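Local structure of creatinine amidohydrolase (Nostoc punctiforme PCC 73102, 3NO4) at residues N83-T91 with G128-L136; L208-I218 with R227-G238. The protein belongs to the creatininase superfamily of metal-dependent enzymes and probably hydrolyses carbon-nitrogen bonds in amides other than peptides. All blocks are in the same frame, centred on the assembly; numbering follows the deposited sequence.

Contact 1: residues N83-T91 with G128-L136; sequences NVGMALHHT and GHGGNIATL
M86, a selenomethionine here, is held through both ends of its backbone by side chains from the turn that leads into helix 132-150. Its N gives a nearly straight bond to N132 OD1, 2.9 Å long at 170°, aimed almost down the axis of the amide C=O. Its O receives H129 NE2 at 2.7 Å. M86 O lies almost in the plane of the H129 ring, yet NE2 stands 37° above the carbonyl plane of M86; it is not on a lone pair, and the bond is also bent at the hydrogen. H129 arrives by turning CG away from its backbone N (chi1 176°), and the peptide N of G131 sits over the centre of the ring at 3.5 Å. Glycine suits 131 and 85, because M86 O and H129 NE2 press close to the first and N132 OD1 lies 3.5 Å from G85 CA. The amide of N132 is held at its other end too, ND2 donating to G45 O and N127 OD1, which fixes its rotation.

The M86 side chain bends at chi2 and chi3, which brings CE to 3.3 Å from G131 O, and it crosses that of T135 at about a right angle, CG 3.7 Å from OG1. S141 and A138 of a second subunit pack on M86 and T135, so this corner also lies at the subunit interface. H89 and H90 bring their NE2 atoms near H129 CE1, that of H89 at 4.3 Å. Both NE2 atoms bond to an unidentified molecule, and H90 ND1 is hydrogen-bonded to Q49 NE2. Bonding to M86 O implies that H129 carries a proton on NE2; its side chain lies about 5 Å from the nickel and touches the metal ligand D59, consistent with a second-shell position.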
# COMPACT_ATOMS: atom_id res chain seq x y z
N ASN A 83 8.44 13.96 -15.05
CA ASN A 83 7.71 14.08 -16.31
C ASN A 83 6.25 13.65 -16.27
O ASN A 83 5.46 14.10 -17.11
CB ASN A 83 8.42 13.27 -17.42
CG ASN A 83 9.70 13.89 -17.84
OD1 ASN A 83 9.71 15.03 -18.27
ND2 ASN A 83 10.80 13.13 -17.78
N VAL A 84 5.90 12.75 -15.35
CA VAL A 84 4.55 12.21 -15.23
C VAL A 84 4.09 12.45 -13.79
O VAL A 84 4.78 12.04 -12.85
CB VAL A 84 4.51 10.75 -15.61
CG1 VAL A 84 3.17 10.04 -15.24
CG2 VAL A 84 4.82 10.59 -17.11
N GLY A 85 2.96 13.16 -13.64
CA GLY A 85 2.37 13.47 -12.34
C GLY A 85 0.92 13.01 -12.24
O GLY A 85 0.56 11.93 -12.73
N MSE A 86 0.11 13.83 -11.59
CA MSE A 86 -1.28 13.53 -11.30
C MSE A 86 -2.16 14.25 -12.34
O MSE A 86 -2.49 15.47 -12.22
CB MSE A 86 -1.64 13.90 -9.85
CG MSE A 86 -2.72 13.00 -9.28
SE MSE A 86 -4.42 13.16 -10.21
CE MSE A 86 -4.79 15.07 -10.04
N ALA A 87 -2.50 13.47 -13.37
CA ALA A 87 -3.25 13.94 -14.53
C ALA A 87 -4.41 12.97 -14.83
O ALA A 87 -4.74 12.73 -15.99
CB ALA A 87 -2.30 14.06 -15.73
N LEU A 88 -5.07 12.48 -13.78
CA LEU A 88 -6.07 11.41 -13.91
C LEU A 88 -7.27 11.85 -14.77
O LEU A 88 -7.79 11.07 -15.60
CB LEU A 88 -6.52 10.87 -12.55
CG LEU A 88 -5.56 9.90 -11.81
CD1 LEU A 88 -6.08 9.50 -10.40
CD2 LEU A 88 -5.25 8.64 -12.59
N HIS A 89 -7.66 13.12 -14.60
CA HIS A 89 -8.77 13.72 -15.33
C HIS A 89 -8.56 13.91 -16.85
O HIS A 89 -9.54 14.20 -17.55
CB HIS A 89 -9.28 15.01 -14.63
CG HIS A 89 -8.23 16.03 -14.37
ND1 HIS A 89 -7.38 15.96 -13.28
CD2 HIS A 89 -7.88 17.16 -15.05
CE1 HIS A 89 -6.52 16.97 -13.34
NE2 HIS A 89 -6.82 17.72 -14.39
N HIS A 90 -7.33 13.78 -17.34
CA HIS A 90 -7.00 13.88 -18.77
C HIS A 90 -6.85 12.52 -19.49
O HIS A 90 -6.49 12.49 -20.68
CB HIS A 90 -5.71 14.67 -18.96
CG HIS A 90 -5.80 16.08 -18.48
ND1 HIS A 90 -6.57 17.02 -19.11
CD2 HIS A 90 -5.24 16.69 -17.40
CE1 HIS A 90 -6.45 18.17 -18.47
NE2 HIS A 90 -5.66 18.00 -17.42
N THR A 91 -7.15 11.42 -18.81
CA THR A 91 -6.89 10.07 -19.36
C THR A 91 -7.88 9.60 -20.46
O THR A 91 -7.63 8.59 -21.10
CB THR A 91 -6.77 9.00 -18.24
OG1 THR A 91 -8.01 8.87 -17.56
CG2 THR A 91 -5.70 9.41 -17.24
N GLY A 128 4.59 22.77 -13.14
CA GLY A 128 3.91 23.19 -14.35
C GLY A 128 2.47 22.74 -14.50
O GLY A 128 1.85 23.11 -15.47
N HIS A 129 1.96 21.91 -13.57
CA HIS A 129 0.64 21.27 -13.69
C HIS A 129 -0.15 21.47 -12.38
O HIS A 129 0.22 20.92 -11.35
CB HIS A 129 0.81 19.76 -14.00
CG HIS A 129 -0.49 19.01 -14.04
ND1 HIS A 129 -1.57 19.45 -14.77
CD2 HIS A 129 -0.87 17.87 -13.43
CE1 HIS A 129 -2.59 18.63 -14.57
NE2 HIS A 129 -2.18 17.65 -13.78
N GLY A 130 -1.20 22.29 -12.44
CA GLY A 130 -2.14 22.54 -11.34
C GLY A 130 -2.62 21.30 -10.62
O GLY A 130 -2.71 21.30 -9.40
N GLY A 131 -2.86 20.22 -11.37
CA GLY A 131 -3.32 18.95 -10.82
C GLY A 131 -2.35 18.28 -9.87
O GLY A 131 -2.77 17.45 -9.09
N ASN A 132 -1.06 18.63 -9.96
CA ASN A 132 -0.06 18.13 -9.03
C ASN A 132 -0.10 18.82 -7.68
O ASN A 132 0.47 18.30 -6.75
CB ASN A 132 1.38 18.30 -9.52
CG ASN A 132 1.71 17.52 -10.76
OD1 ASN A 132 1.21 16.43 -10.99
ND2 ASN A 132 2.64 18.06 -11.54
N ILE A 133 -0.71 19.99 -7.55
CA ILE A 133 -0.50 20.81 -6.35
C ILE A 133 -0.95 20.06 -5.08
O ILE A 133 -0.16 19.90 -4.15
CB ILE A 133 -1.20 22.20 -6.46
CG1 ILE A 133 -0.51 23.05 -7.55
CG2 ILE A 133 -1.14 22.95 -5.11
CD1 ILE A 133 -1.30 24.33 -7.90
N ALA A 134 -2.19 19.57 -5.08
CA ALA A 134 -2.79 18.91 -3.91
C ALA A 134 -2.01 17.66 -3.49
O ALA A 134 -1.63 17.51 -2.33
CB ALA A 134 -4.25 18.56 -4.17
N THR A 135 -1.73 16.81 -4.46
CA THR A 135 -0.97 15.58 -4.21
C THR A 135 0.46 15.90 -3.69
O THR A 135 0.90 15.24 -2.76
CB THR A 135 -0.93 14.68 -5.47
OG1 THR A 135 -2.28 14.32 -5.82
CG2 THR A 135 -0.07 13.42 -5.24
N LEU A 136 1.12 16.91 -4.29
CA LEU A 136 2.46 17.35 -3.82
C LEU A 136 2.43 17.80 -2.37
O LEU A 136 3.29 17.38 -1.59
CB LEU A 136 3.09 18.46 -4.67
CG LEU A 136 3.85 18.04 -5.92
CD1 LEU A 136 4.27 19.31 -6.66
CD2 LEU A 136 5.08 17.11 -5.63

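Contact 2: residues L208-I218 with R227-G238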
# COMPACT_ATOMS: atom_id res chain seq x y z
N LEU A 208 -8.97 25.17 -34.23
CA LEU A 208 -9.57 25.30 -32.91
C LEU A 208 -11.00 25.69 -33.20
O LEU A 208 -11.23 26.67 -33.91
CB LEU A 208 -8.84 26.40 -32.11
CG LEU A 208 -7.36 26.12 -31.85
CD1 LEU A 208 -6.57 27.33 -31.29
CD2 LEU A 208 -7.24 24.92 -30.91
N SER A 209 -11.96 24.91 -32.69
CA SER A 209 -13.38 25.29 -32.76
C SER A 209 -13.52 26.71 -32.24
O SER A 209 -12.85 27.07 -31.27
CB SER A 209 -14.29 24.36 -31.96
OG SER A 209 -14.02 24.44 -30.56
N PRO A 210 -14.33 27.54 -32.92
CA PRO A 210 -14.39 28.97 -32.55
C PRO A 210 -15.01 29.24 -31.16
O PRO A 210 -14.62 30.21 -30.50
CB PRO A 210 -15.22 29.60 -33.68
CG PRO A 210 -16.08 28.46 -34.20
CD PRO A 210 -15.32 27.19 -33.97
N GLU A 211 -15.94 28.37 -30.73
CA GLU A 211 -16.50 28.39 -29.36
C GLU A 211 -15.70 27.42 -28.52
O GLU A 211 -15.39 26.33 -29.00
CB GLU A 211 -17.96 27.89 -29.33
CG GLU A 211 -18.90 28.57 -30.33
CD GLU A 211 -18.93 30.09 -30.19
OE1 GLU A 211 -18.74 30.61 -29.06
OE2 GLU A 211 -19.15 30.76 -31.22
N VAL A 212 -15.39 27.80 -27.29
CA VAL A 212 -14.67 26.94 -26.36
C VAL A 212 -15.42 26.85 -25.02
O VAL A 212 -15.84 27.87 -24.47
CB VAL A 212 -13.17 27.41 -26.20
CG1 VAL A 212 -13.07 28.80 -25.55
CG2 VAL A 212 -12.37 26.37 -25.46
N ALA A 213 -15.59 25.62 -24.52
CA ALA A 213 -16.25 25.37 -23.23
C ALA A 213 -15.49 26.08 -22.11
O ALA A 213 -14.27 26.07 -22.09
CB ALA A 213 -16.34 23.87 -22.95
N SER A 214 -16.24 26.72 -21.22
CA SER A 214 -15.68 27.53 -20.14
C SER A 214 -16.01 26.84 -18.82
O SER A 214 -16.60 25.76 -18.80
CB SER A 214 -16.30 28.92 -20.19
OG SER A 214 -17.71 28.83 -20.01
N GLY A 215 -15.65 27.47 -17.71
CA GLY A 215 -15.85 26.88 -16.41
C GLY A 215 -14.65 26.05 -16.01
O GLY A 215 -13.78 25.73 -16.83
N HIS A 216 -14.64 25.74 -14.72
CA HIS A 216 -13.47 25.30 -13.99
C HIS A 216 -13.73 23.95 -13.32
O HIS A 216 -12.89 23.51 -12.56
CB HIS A 216 -13.11 26.39 -12.92
CG HIS A 216 -12.96 27.79 -13.48
ND1 HIS A 216 -11.72 28.38 -13.70
CD2 HIS A 216 -13.88 28.69 -13.91
CE1 HIS A 216 -11.90 29.59 -14.23
NE2 HIS A 216 -13.20 29.79 -14.38
N ARG A 217 -14.84 23.28 -13.63
CA ARG A 217 -15.25 22.06 -12.93
C ARG A 217 -14.54 20.81 -13.51
O ARG A 217 -14.59 20.57 -14.73
CB ARG A 217 -16.76 21.88 -12.98
CG ARG A 217 -17.53 23.01 -12.26
CD ARG A 217 -19.02 22.88 -12.50
NE ARG A 217 -19.52 21.69 -11.82
CZ ARG A 217 -20.66 21.04 -12.13
NH1 ARG A 217 -21.45 21.42 -13.13
NH2 ARG A 217 -21.00 19.98 -11.41
N ILE A 218 -13.90 20.05 -12.63
CA ILE A 218 -13.08 18.89 -13.01
C ILE A 218 -13.41 17.70 -12.07
O ILE A 218 -13.17 17.77 -10.86
CB ILE A 218 -11.57 19.18 -12.93
CG1 ILE A 218 -11.16 20.38 -13.80
CG2 ILE A 218 -10.78 17.93 -13.31
CD1 ILE A 218 -9.67 20.77 -13.67
N ARG A 227 -17.30 17.49 -20.96
CA ARG A 227 -17.31 18.93 -20.68
C ARG A 227 -16.44 19.74 -21.60
O ARG A 227 -16.81 20.86 -21.94
CB ARG A 227 -16.85 19.25 -19.25
CG ARG A 227 -17.90 18.93 -18.24
CD ARG A 227 -17.44 19.34 -16.83
NE ARG A 227 -18.32 18.63 -15.91
CZ ARG A 227 -19.55 19.00 -15.57
NH1 ARG A 227 -20.11 20.15 -15.99
NH2 ARG A 227 -20.24 18.21 -14.77
N TYR A 228 -15.28 19.19 -21.95
CA TYR A 228 -14.21 19.91 -22.68
C TYR A 228 -13.79 19.02 -23.85
O TYR A 228 -12.78 18.34 -23.78
CB TYR A 228 -13.05 20.24 -21.72
CG TYR A 228 -13.48 20.85 -20.39
CD1 TYR A 228 -13.97 22.16 -20.32
CD2 TYR A 228 -13.47 20.10 -19.21
CE1 TYR A 228 -14.39 22.71 -19.10
CE2 TYR A 228 -13.87 20.63 -17.99
CZ TYR A 228 -14.34 21.94 -17.93
OH TYR A 228 -14.74 22.46 -16.73
N PRO A 229 -14.60 18.98 -24.93
CA PRO A 229 -14.41 17.94 -25.99
C PRO A 229 -13.10 17.95 -26.74
O PRO A 229 -12.61 16.87 -27.12
CB PRO A 229 -15.60 18.16 -26.95
CG PRO A 229 -16.59 18.93 -26.16
CD PRO A 229 -15.83 19.76 -25.18
N ASP A 230 -12.52 19.12 -26.97
CA ASP A 230 -11.20 19.17 -27.62
C ASP A 230 -10.05 19.20 -26.60
O ASP A 230 -8.89 19.22 -26.99
CB ASP A 230 -11.12 20.28 -28.68
CG ASP A 230 -10.92 21.67 -28.11
OD1 ASP A 230 -10.92 21.90 -26.88
OD2 ASP A 230 -10.76 22.57 -28.94
N GLY A 231 -10.39 19.29 -25.33
CA GLY A 231 -9.44 19.24 -24.22
C GLY A 231 -9.08 20.58 -23.61
O GLY A 231 -8.48 20.61 -22.56
N ARG A 232 -9.43 21.67 -24.29
CA ARG A 232 -9.21 23.02 -23.77
C ARG A 232 -10.25 23.37 -22.72
O ARG A 232 -11.40 22.99 -22.84
CB ARG A 232 -9.37 24.07 -24.88
CG ARG A 232 -8.34 24.02 -26.01
CD ARG A 232 -8.60 25.20 -26.96
NE ARG A 232 -9.74 24.94 -27.86
CZ ARG A 232 -10.43 25.85 -28.54
NH1 ARG A 232 -10.19 27.15 -28.43
NH2 ARG A 232 -11.39 25.45 -29.38
N MSE A 233 -9.84 24.14 -21.71
CA MSE A 233 -10.76 24.81 -20.79
C MSE A 233 -10.62 26.33 -20.95
O MSE A 233 -9.67 26.93 -20.47
CB MSE A 233 -10.45 24.41 -19.35
CG MSE A 233 -10.58 22.89 -19.04
SE MSE A 233 -9.88 22.54 -17.26
CE MSE A 233 -11.40 23.32 -16.29
N GLY A 234 -11.56 26.92 -21.67
CA GLY A 234 -11.76 28.36 -21.71
C GLY A 234 -10.77 29.17 -22.53
O GLY A 234 -10.85 30.42 -22.55
N SER A 235 -9.90 28.47 -23.26
CA SER A 235 -8.65 29.04 -23.71
C SER A 235 -8.63 29.19 -25.22
O SER A 235 -9.27 28.38 -25.94
CB SER A 235 -7.48 28.18 -23.24
OG SER A 235 -7.49 26.90 -23.81
N ASN A 236 -7.93 30.22 -25.68
CA ASN A 236 -7.60 30.40 -27.07
C ASN A 236 -6.08 30.34 -27.23
O ASN A 236 -5.42 31.39 -27.38
CB ASN A 236 -8.18 31.69 -27.65
CG ASN A 236 -8.00 31.78 -29.16
OD1 ASN A 236 -7.41 30.90 -29.78
ND2 ASN A 236 -8.51 32.86 -29.75
N PRO A 237 -5.52 29.11 -27.26
CA PRO A 237 -4.06 28.99 -27.45
C PRO A 237 -3.54 29.47 -28.80
O PRO A 237 -2.34 29.67 -28.92
CB PRO A 237 -3.79 27.49 -27.23
CG PRO A 237 -5.07 26.83 -27.58
CD PRO A 237 -6.15 27.78 -27.12
N GLY A 238 -4.41 29.68 -29.78
CA GLY A 238 -4.05 30.31 -31.03
C GLY A 238 -3.54 31.75 -30.90
O GLY A 238 -2.94 32.25 -31.85
O HOH W 1 -11.08 22.10 -31.65
O HOH W 2 -11.26 29.41 -30.11
O HOH W 3 -18.19 23.22 -20.09
O HOH W 4 -11.58 27.96 -17.96
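Two irregular loop segments run alongside each other without forming a sheet, coming closest at S214 and G234 (4.3 Å between CA atoms), where G234 N gives A213 O a weak bond. At one end the R232 guanidinium slots between L208 CB on one face and V212 CG2, centred over the other at 3.6 Å. Its rim is fully engaged: NH2 meets S209 O at 2.9 Å in the carbonyl plane, on a lone pair, NH1 reaches S235 O, and NE and NH2 grip D230 side-on, with NE to OD2 at 2.8 Å. The bend at chi3 (-78°) swings the group into this slot. D230 OD1 also takes R232 N, and water 1 ties OD2 to S209 N.

Farther along, Y228 lays its ring over M233 CG and points OH at R217 O, 2.8 Å away, while M233 CE reaches I218 CG1. The guanidinium groups of R217 and R227, planes 54° apart, share D267 of a second subunit, whose carboxylate probably offsets their like charge; D223 also pairs with R227. The bond from R232 N to D230 OD1 makes an Asx turn in the loop that follows helix 221-227.

In the fold
The centres of contact 1 and contact 2, which follow one another along the chain, are about 18 Å apart. The two meet where H89 CG of contact 1 lies 3.4 Å from I218 CG2 of contact 2. The centre of contact 1, beside the nickel bound by H50, D59 and E191, lies about 10 Å, and that of contact 2 about 21 Å, from the centre of the chain. Q49, next to the metal ligand H50, connects them, since its NE2 bonds to H90 ND1 and to G231 O. F224 of helix 221-227 likewise touches H90, I218 and M233. An unidentified molecule bonded to H89 and H90 lies about 4 Å from the I218 side chain, consistent with a pocket bordered by both contacts.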